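Local coordinates for protein putative polyprenyl synthetase (Streptomyces coelicolor, PDB 3NF2) that probably makes isoprenyl diphosphates as a magnesium-dependent polyprenyl transferase of the FPP/GGPP synthase family, at residues D94-D98 against Q159-I163; V171-L177 against K249-A255. All coordinates share one frame; numbering follows the deposited sequence.

Contact 1: residues D94-D98 against Q159-I163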
ATOM      1  N   ASP A  94     -10.269   1.792  -1.333  1.00 38.21           N
ATOM      2  CA  ASP A  94     -11.267   2.599  -2.058  1.00 41.50           C
ATOM      3  C   ASP A  94     -12.575   2.740  -1.284  1.00 38.73           C
ATOM      4  O   ASP A  94     -13.131   3.830  -1.229  1.00 43.28           O
ATOM      5  CB  ASP A  94     -11.544   2.075  -3.467  1.00 41.64           C
ATOM      6  CG  ASP A  94     -10.340   2.185  -4.392  1.00 47.94           C
ATOM      7  OD1 ASP A  94      -9.299   2.752  -3.987  1.00 45.65           O
ATOM      8  OD2 ASP A  94     -10.433   1.672  -5.529  1.00 43.27           O
ATOM      9  N   ASP A  95     -13.039   1.656  -0.667  1.00 41.96           N
ATOM     10  CA  ASP A  95     -14.275   1.694   0.126  1.00 45.44           C
ATOM     11  C   ASP A  95     -14.179   2.656   1.299  1.00 49.43           C
ATOM     12  O   ASP A  95     -15.150   3.353   1.616  1.00 53.07           O
ATOM     13  CB  ASP A  95     -14.654   0.303   0.638  1.00 46.33           C
ATOM     14  CG  ASP A  95     -15.241  -0.595  -0.453  1.00 53.71           C
ATOM     15  OD1 ASP A  95     -15.587  -0.094  -1.544  1.00 51.33           O
ATOM     16  OD2 ASP A  95     -15.362  -1.815  -0.208  1.00 58.92           O
ATOM     17  N   LEU A  96     -13.008   2.700   1.931  1.00 45.00           N
ATOM     18  CA  LEU A  96     -12.791   3.599   3.045  1.00 45.70           C
ATOM     19  C   LEU A  96     -12.742   5.042   2.561  1.00 49.76           C
ATOM     20  O   LEU A  96     -13.397   5.921   3.138  1.00 49.98           O
ATOM     21  CB  LEU A  96     -11.516   3.229   3.803  1.00 43.76           C
ATOM     22  CG  LEU A  96     -11.119   4.137   4.975  1.00 41.61           C
ATOM     23  CD1 LEU A  96     -12.277   4.404   5.979  1.00 38.66           C
ATOM     24  CD2 LEU A  96      -9.948   3.521   5.679  1.00 39.01           C
ATOM     25  N   MET A  97     -11.977   5.270   1.494  1.00 50.39           N
ATOM     26  CA  MET A  97     -11.846   6.587   0.879  1.00 48.32           C
ATOM     27  C   MET A  97     -13.197   7.127   0.391  1.00 51.87           C
ATOM     28  O   MET A  97     -13.455   8.323   0.480  1.00 55.03           O
ATOM     29  CB  MET A  97     -10.848   6.536  -0.286  1.00 48.05           C
ATOM     30  CG  MET A  97      -9.389   6.433   0.138  1.00 42.52           C
ATOM     31  SD  MET A  97      -8.236   6.593  -1.233  1.00 33.23           S
ATOM     32  CE  MET A  97      -7.909   4.896  -1.614  1.00 33.16           C
ATOM     33  N   ASP A  98     -14.050   6.239  -0.118  1.00 50.12           N
ATOM     34  CA  ASP A  98     -15.343   6.630  -0.684  1.00 50.32           C
ATOM     35  C   ASP A  98     -16.439   6.715   0.381  1.00 50.89           C
ATOM     36  O   ASP A  98     -17.516   7.248   0.130  1.00 55.03           O
ATOM     37  CB  ASP A  98     -15.774   5.652  -1.794  1.00 44.97           C
ATOM     38  CG  ASP A  98     -14.859   5.693  -3.014  1.00 49.00           C
ATOM     39  OD1 ASP A  98     -13.964   6.574  -3.089  1.00 41.53           O
ATOM     40  OD2 ASP A  98     -15.042   4.835  -3.917  1.00 52.07           O
ATOM     41  N   GLN A 159      -8.114   6.045  -8.898  1.00 28.98           N
ATOM     42  CA  GLN A 159      -8.692   6.523  -7.653  1.00 34.95           C
ATOM     43  C   GLN A 159      -8.408   8.010  -7.378  1.00 36.71           C
ATOM     44  O   GLN A 159      -9.294   8.722  -6.898  1.00 39.43           O
ATOM     45  CB  GLN A 159      -8.236   5.632  -6.488  1.00 32.01           C
ATOM     46  CG  GLN A 159      -8.878   5.966  -5.151  1.00 39.50           C
ATOM     47  CD  GLN A 159     -10.387   5.797  -5.148  1.00 45.62           C
ATOM     48  OE1 GLN A 159     -10.951   5.099  -5.996  1.00 42.69           O
ATOM     49  NE2 GLN A 159     -11.049   6.433  -4.181  1.00 40.48           N
ATOM     50  N   ALA A 160      -7.199   8.479  -7.698  1.00 36.62           N
ATOM     51  CA  ALA A 160      -6.874   9.912  -7.616  1.00 36.93           C
ATOM     52  C   ALA A 160      -7.770  10.726  -8.533  1.00 44.01           C
ATOM     53  O   ALA A 160      -8.283  11.782  -8.142  1.00 44.14           O
ATOM     54  CB  ALA A 160      -5.398  10.174  -7.959  1.00 32.96           C
ATOM     55  N   GLN A 161      -7.962  10.220  -9.749  1.00 40.62           N
ATOM     56  CA  GLN A 161      -8.881  10.826 -10.700  1.00 40.05           C
ATOM     57  C   GLN A 161     -10.303  10.859 -10.132  1.00 39.28           C
ATOM     58  O   GLN A 161     -10.977  11.889 -10.203  1.00 39.38           O
ATOM     59  CB  GLN A 161      -8.806  10.098 -12.054  1.00 37.78           C
ATOM     60  CG  GLN A 161      -7.543  10.466 -12.837  1.00 33.29           C
ATOM     61  CD  GLN A 161      -7.050   9.402 -13.830  1.00 49.59           C
ATOM     62  OE1 GLN A 161      -7.694   8.374 -14.064  1.00 43.47           O
ATOM     63  NE2 GLN A 161      -5.885   9.662 -14.423  1.00 36.94           N
ATOM     64  N   ASP A 162     -10.735   9.752  -9.538  1.00 38.62           N
ATOM     65  CA  ASP A 162     -12.074   9.676  -8.942  1.00 45.88           C
ATOM     66  C   ASP A 162     -12.276  10.773  -7.894  1.00 48.16           C
ATOM     67  O   ASP A 162     -13.218  11.554  -7.993  1.00 53.05           O
ATOM     68  CB  ASP A 162     -12.333   8.297  -8.342  1.00 39.01           C
ATOM     69  CG  ASP A 162     -13.788   8.088  -7.987  1.00 50.95           C
ATOM     70  OD1 ASP A 162     -14.479   7.374  -8.737  1.00 54.99           O
ATOM     71  OD2 ASP A 162     -14.255   8.646  -6.970  1.00 62.64           O
ATOM     72  N   ILE A 163     -11.364  10.838  -6.924  1.00 53.12           N
ATOM     73  CA  ILE A 163     -11.347  11.893  -5.906  1.00 54.54           C
ATOM     74  C   ILE A 163     -11.276  13.317  -6.514  1.00 53.60           C
ATOM     75  O   ILE A 163     -11.993  14.220  -6.083  1.00 50.20           O
ATOM     76  CB  ILE A 163     -10.201  11.657  -4.877  1.00 52.81           C
ATOM     77  CG1 ILE A 163     -10.396  10.315  -4.169  1.00 55.78           C
ATOM     78  CG2 ILE A 163     -10.130  12.787  -3.847  1.00 52.68           C
ATOM     79  CD1 ILE A 163      -9.192   9.851  -3.372  1.00 60.46           C
TER

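Contact 2: residues V171-L177 against K249-A255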
ATOM      1  N   VAL A 171     -17.882  15.907 -16.111  1.00 52.21           N
ATOM      2  CA  VAL A 171     -16.607  15.263 -16.376  1.00 48.41           C
ATOM      3  C   VAL A 171     -16.642  14.975 -17.872  1.00 47.06           C
ATOM      4  O   VAL A 171     -17.702  14.633 -18.408  1.00 40.20           O
ATOM      5  CB  VAL A 171     -16.504  13.942 -15.564  1.00 48.86           C
ATOM      6  CG1 VAL A 171     -15.324  13.106 -15.993  1.00 50.72           C
ATOM      7  CG2 VAL A 171     -16.411  14.242 -14.073  1.00 49.87           C
ATOM      8  N   SER A 172     -15.522  15.149 -18.567  1.00 45.94           N
ATOM      9  CA  SER A 172     -15.526  14.902 -20.003  1.00 44.43           C
ATOM     10  C   SER A 172     -15.505  13.402 -20.299  1.00 45.54           C
ATOM     11  O   SER A 172     -15.208  12.590 -19.416  1.00 44.66           O
ATOM     12  CB  SER A 172     -14.362  15.609 -20.680  1.00 40.99           C
ATOM     13  OG  SER A 172     -13.180  14.861 -20.530  1.00 54.58           O
ATOM     14  N   VAL A 173     -15.838  13.047 -21.538  1.00 48.71           N
ATOM     15  CA  VAL A 173     -15.785  11.662 -22.012  1.00 46.84           C
ATOM     16  C   VAL A 173     -14.363  11.130 -21.918  1.00 45.01           C
ATOM     17  O   VAL A 173     -14.137  10.044 -21.383  1.00 47.12           O
ATOM     18  CB  VAL A 173     -16.332  11.537 -23.459  1.00 48.26           C
ATOM     19  CG1 VAL A 173     -15.979  10.179 -24.069  1.00 47.97           C
ATOM     20  CG2 VAL A 173     -17.842  11.752 -23.480  1.00 46.88           C
ATOM     21  N   GLU A 174     -13.410  11.927 -22.394  1.00 49.26           N
ATOM     22  CA  GLU A 174     -11.990  11.576 -22.349  1.00 51.97           C
ATOM     23  C   GLU A 174     -11.496  11.298 -20.925  1.00 49.82           C
ATOM     24  O   GLU A 174     -10.775  10.326 -20.692  1.00 47.96           O
ATOM     25  CB  GLU A 174     -11.156  12.682 -22.992  1.00 54.80           C
ATOM     26  CG  GLU A 174      -9.999  12.180 -23.850  1.00 74.51           C
ATOM     27  CD  GLU A 174     -10.433  11.789 -25.265  1.00 89.99           C
ATOM     28  OE1 GLU A 174     -10.997  10.683 -25.446  1.00 84.37           O
ATOM     29  OE2 GLU A 174     -10.195  12.592 -26.200  1.00 93.49           O
ATOM     30  N   GLU A 175     -11.925  12.131 -19.978  1.00 49.45           N
ATOM     31  CA  GLU A 175     -11.555  11.982 -18.572  1.00 46.61           C
ATOM     32  C   GLU A 175     -12.115  10.695 -17.978  1.00 46.80           C
ATOM     33  O   GLU A 175     -11.461  10.039 -17.160  1.00 45.72           O
ATOM     34  CB  GLU A 175     -12.057  13.176 -17.763  1.00 44.46           C
ATOM     35  CG  GLU A 175     -11.217  14.436 -17.912  1.00 49.35           C
ATOM     36  CD  GLU A 175     -11.889  15.675 -17.330  1.00 46.04           C
ATOM     37  OE1 GLU A 175     -13.112  15.655 -17.075  1.00 56.84           O
ATOM     38  OE2 GLU A 175     -11.187  16.682 -17.131  1.00 50.28           O
ATOM     39  N   CYS A 176     -13.331  10.349 -18.391  1.00 42.09           N
ATOM     40  CA  CYS A 176     -13.982   9.138 -17.922  1.00 42.71           C
ATOM     41  C   CYS A 176     -13.271   7.901 -18.472  1.00 44.70           C
ATOM     42  O   CYS A 176     -13.080   6.924 -17.749  1.00 44.72           O
ATOM     43  CB  CYS A 176     -15.446   9.139 -18.337  1.00 39.84           C
ATOM     44  SG  CYS A 176     -16.441   7.883 -17.548  1.00 47.53           S
ATOM     45  N   LEU A 177     -12.863   7.973 -19.739  1.00 40.68           N
ATOM     46  CA  LEU A 177     -12.206   6.867 -20.420  1.00 41.88           C
ATOM     47  C   LEU A 177     -10.874   6.546 -19.791  1.00 40.41           C
ATOM     48  O   LEU A 177     -10.601   5.380 -19.499  1.00 39.22           O
ATOM     49  CB  LEU A 177     -12.018   7.161 -21.915  1.00 41.79           C
ATOM     50  CG  LEU A 177     -13.246   7.028 -22.822  1.00 49.01           C
ATOM     51  CD1 LEU A 177     -12.908   7.410 -24.269  1.00 38.80           C
ATOM     52  CD2 LEU A 177     -13.851   5.630 -22.758  1.00 49.84           C
ATOM     53  N   LYS A 249     -20.644   9.104 -12.230  1.00 56.59           N
ATOM     54  CA  LYS A 249     -20.496   9.609 -13.548  1.00 54.11           C
ATOM     55  C   LYS A 249     -19.907   8.568 -14.463  1.00 51.90           C
ATOM     56  O   LYS A 249     -18.777   8.650 -14.859  1.00 53.65           O
ATOM     57  CB  LYS A 249     -19.707  10.888 -13.514  1.00 60.44           C
ATOM     58  CG  LYS A 249     -20.455  11.969 -12.784  1.00 66.77           C
ATOM     59  CD  LYS A 249     -20.314  13.319 -13.451  1.00 71.14           C
ATOM     60  CE  LYS A 249     -21.489  14.191 -13.150  1.00 74.55           C
ATOM     61  NZ  LYS A 249     -21.809  14.135 -11.737  1.00 75.64           N
ATOM     62  N   SER A 250     -20.712   7.588 -14.803  1.00 53.07           N
ATOM     63  CA  SER A 250     -20.328   6.506 -15.683  1.00 52.39           C
ATOM     64  C   SER A 250     -20.422   6.963 -17.086  1.00 49.99           C
ATOM     65  O   SER A 250     -20.915   8.017 -17.349  1.00 48.58           O
ATOM     66  CB  SER A 250     -21.227   5.322 -15.484  1.00 53.89           C
ATOM     67  OG  SER A 250     -22.534   5.763 -15.316  1.00 56.54           O
ATOM     68  N   LEU A 251     -19.963   6.136 -17.988  1.00 46.52           N
ATOM     69  CA  LEU A 251     -19.881   6.510 -19.365  1.00 46.18           C
ATOM     70  C   LEU A 251     -21.211   6.912 -19.962  1.00 46.32           C
ATOM     71  O   LEU A 251     -21.259   7.859 -20.682  1.00 46.77           O
ATOM     72  CB  LEU A 251     -19.306   5.373 -20.159  1.00 43.90           C
ATOM     73  CG  LEU A 251     -17.805   5.432 -20.275  1.00 50.17           C
ATOM     74  CD1 LEU A 251     -17.302   4.243 -20.971  1.00 50.66           C
ATOM     75  CD2 LEU A 251     -17.404   6.641 -20.987  1.00 37.35           C
ATOM     76  N   PRO A 252     -22.295   6.223 -19.682  1.00 39.54           N
ATOM     77  CA  PRO A 252     -23.542   6.723 -20.282  1.00 39.39           C
ATOM     78  C   PRO A 252     -23.904   8.141 -19.817  1.00 43.61           C
ATOM     79  O   PRO A 252     -24.281   8.984 -20.645  1.00 40.38           O
ATOM     80  CB  PRO A 252     -24.608   5.726 -19.810  1.00 34.97           C
ATOM     81  CG  PRO A 252     -23.890   4.560 -19.273  1.00 39.33           C
ATOM     82  CD  PRO A 252     -22.506   4.981 -18.913  1.00 31.87           C
ATOM     83  N   VAL A 253     -23.765   8.390 -18.514  1.00 46.44           N
ATOM     84  CA  VAL A 253     -24.041   9.700 -17.909  1.00 45.38           C
ATOM     85  C   VAL A 253     -23.205  10.773 -18.576  1.00 45.76           C
ATOM     86  O   VAL A 253     -23.719  11.785 -19.053  1.00 48.36           O
ATOM     87  CB  VAL A 253     -23.711   9.695 -16.405  1.00 44.66           C
ATOM     88  CG1 VAL A 253     -24.005  11.054 -15.777  1.00 44.40           C
ATOM     89  CG2 VAL A 253     -24.492   8.616 -15.701  1.00 44.08           C
ATOM     90  N   VAL A 254     -21.905  10.518 -18.622  1.00 48.43           N
ATOM     91  CA  VAL A 254     -20.939  11.446 -19.188  1.00 44.85           C
ATOM     92  C   VAL A 254     -21.145  11.684 -20.686  1.00 46.16           C
ATOM     93  O   VAL A 254     -21.139  12.834 -21.143  1.00 48.89           O
ATOM     94  CB  VAL A 254     -19.516  10.960 -18.887  1.00 44.66           C
ATOM     95  CG1 VAL A 254     -18.517  11.787 -19.607  1.00 51.66           C
ATOM     96  CG2 VAL A 254     -19.251  11.018 -17.376  1.00 42.58           C
ATOM     97  N   ALA A 255     -21.346  10.604 -21.444  1.00 44.25           N
ATOM     98  CA  ALA A 255     -21.604  10.715 -22.888  1.00 44.18           C
ATOM     99  C   ALA A 255     -22.875  11.525 -23.185  1.00 42.06           C
ATOM    100  O   ALA A 255     -22.910  12.300 -24.132  1.00 43.39           O
ATOM    101  CB  ALA A 255     -21.683   9.338 -23.531  1.00 41.70           C
TER

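Contact 1: residues D94-D98 against Q159-I163
Gln-159 reaches across to three side chains of 94-98: Asp-94 over a face of its amide, Asp-98 at the amide nitrogen, and Met-97 along its aliphatic stem. The two helices run almost parallel, with segment axes 11.7 Å apart. Gln-159 holds CG anti to the backbone N (chi1 -175°) and then bends at chi2, which brings the amide alongside Asp-94. That carboxylate stacks on it with the planes 20° apart, Asp-94 OD1 lying 3.4 Å from Gln-159 CD. Asp-94 OD2 and Gln-159 OE1, 3.5 Å apart, are both acceptors and make no bond. The donor end goes to the next turn, where Gln-159 NE2 gives a hydrogen bond of 3.1 Å to Asp-98 OD1, with 153° at the hydrogen. Asp-98 lies close to the amide plane and is met on the syn side of its carboxylate, from somewhat out of that plane. On the apolar flank, the Met-97 chain bends at chi3 and rests CE 3.8 Å from Gln-159 CG, while Met-97 SD meets Ile-163 CD1 at 4.0 Å with the two chains roughly at right angles. Leu-120 of the second subunit packs on Gln-159 and Ile-163, and Asp-162 is salt-bridged to Lys-183. The sequence Asp-Asp-Leu-Met-Asp fits the first aspartate-rich DDxxD motif of the family, which in relatives holds the allylic diphosphate through magnesium; a sulfate, probably from the crystallisation liquor, lies about 3 Å from the Asp-98 side chain and may mark the diphosphate pocket. If these aspartates bind magnesium likewise, Gln-159 would probably act as a second-shell residue, its N-H holding one oxygen of Asp-98 and its amide face likely to limit how far Asp-94 can swing.

Contact 2: residues V171-L177 against K249-A255
Cys-176 swings its sulfur anti to the backbone N (chi1 -168°), and Val-254 does the same with CG1 (chi1 172°); the first sends SG in among Lys-249, Leu-251 and Val-254, the second pushes a methyl up against the chain at 171-173. Cys-176 SG comes 3.6 Å from Lys-249 O and 3.8 Å from Leu-251 CD2, sitting over the start of helix 251-259. Val-254 CG1 presses on backbone as much as on side chain: it is 3.2 Å from Val-171 O, a snug fit, and 3.9 Å from Val-173 CG2, which also covers the backbone of Ala-255. Further along, Leu-177 and Leu-251 cross at about a right angle, their CD2 methyls 4.1 Å apart, and at the other end Val-171 CG2 rests against the aliphatic CD of Lys-249. Cutting Leu-251 back to an alanine would probably open a gap beside Cys-176 SG and leave Leu-177 CD2 without its partner across the contact. The touching groups are mainly apolar, and within 171-177 two side-chain bonds form a capping box: Ser-172 N donates to Glu-175 OE1 at 2.9 Å, and Glu-175 N to Ser-172 OG at 3.1 Å, which caps the first turn of helix 173-198. Glu-175 is further held by a salt bridge to Arg-168. The contact therefore joins the first turns of two antiparallel helices, 173-198 and 251-259, within the mainly helical isoprenoid synthase fold. Trp-303 of helix 300-319 packs on Val-173, Leu-251 and Ala-255, Tyr-165 at the end of helix 139-165 lies on Val-171, and Asp-225 of helix 203-230 accepts a hydrogen bond from Leu-251 N.

Contact 1 and contact 2 have centres 17 Å apart and nearest atoms about 5 Å apart, without touching. They follow in series along the chain: helix 139-165, which carries 159-163, leads directly to helix 173-198, which starts in 171-177. That second helix serves both, since it also reaches back through Lys-183 to Asp-162 of contact 1. Contact 1 holds the first aspartate-rich motif and so belongs to the probable diphosphate-binding end of the active site. Contact 2 is more buried packing, yet it borders Asp-225, which lies in a sequence resembling the family's second aspartate-rich motif; each contact thus adjoins one of the two motifs.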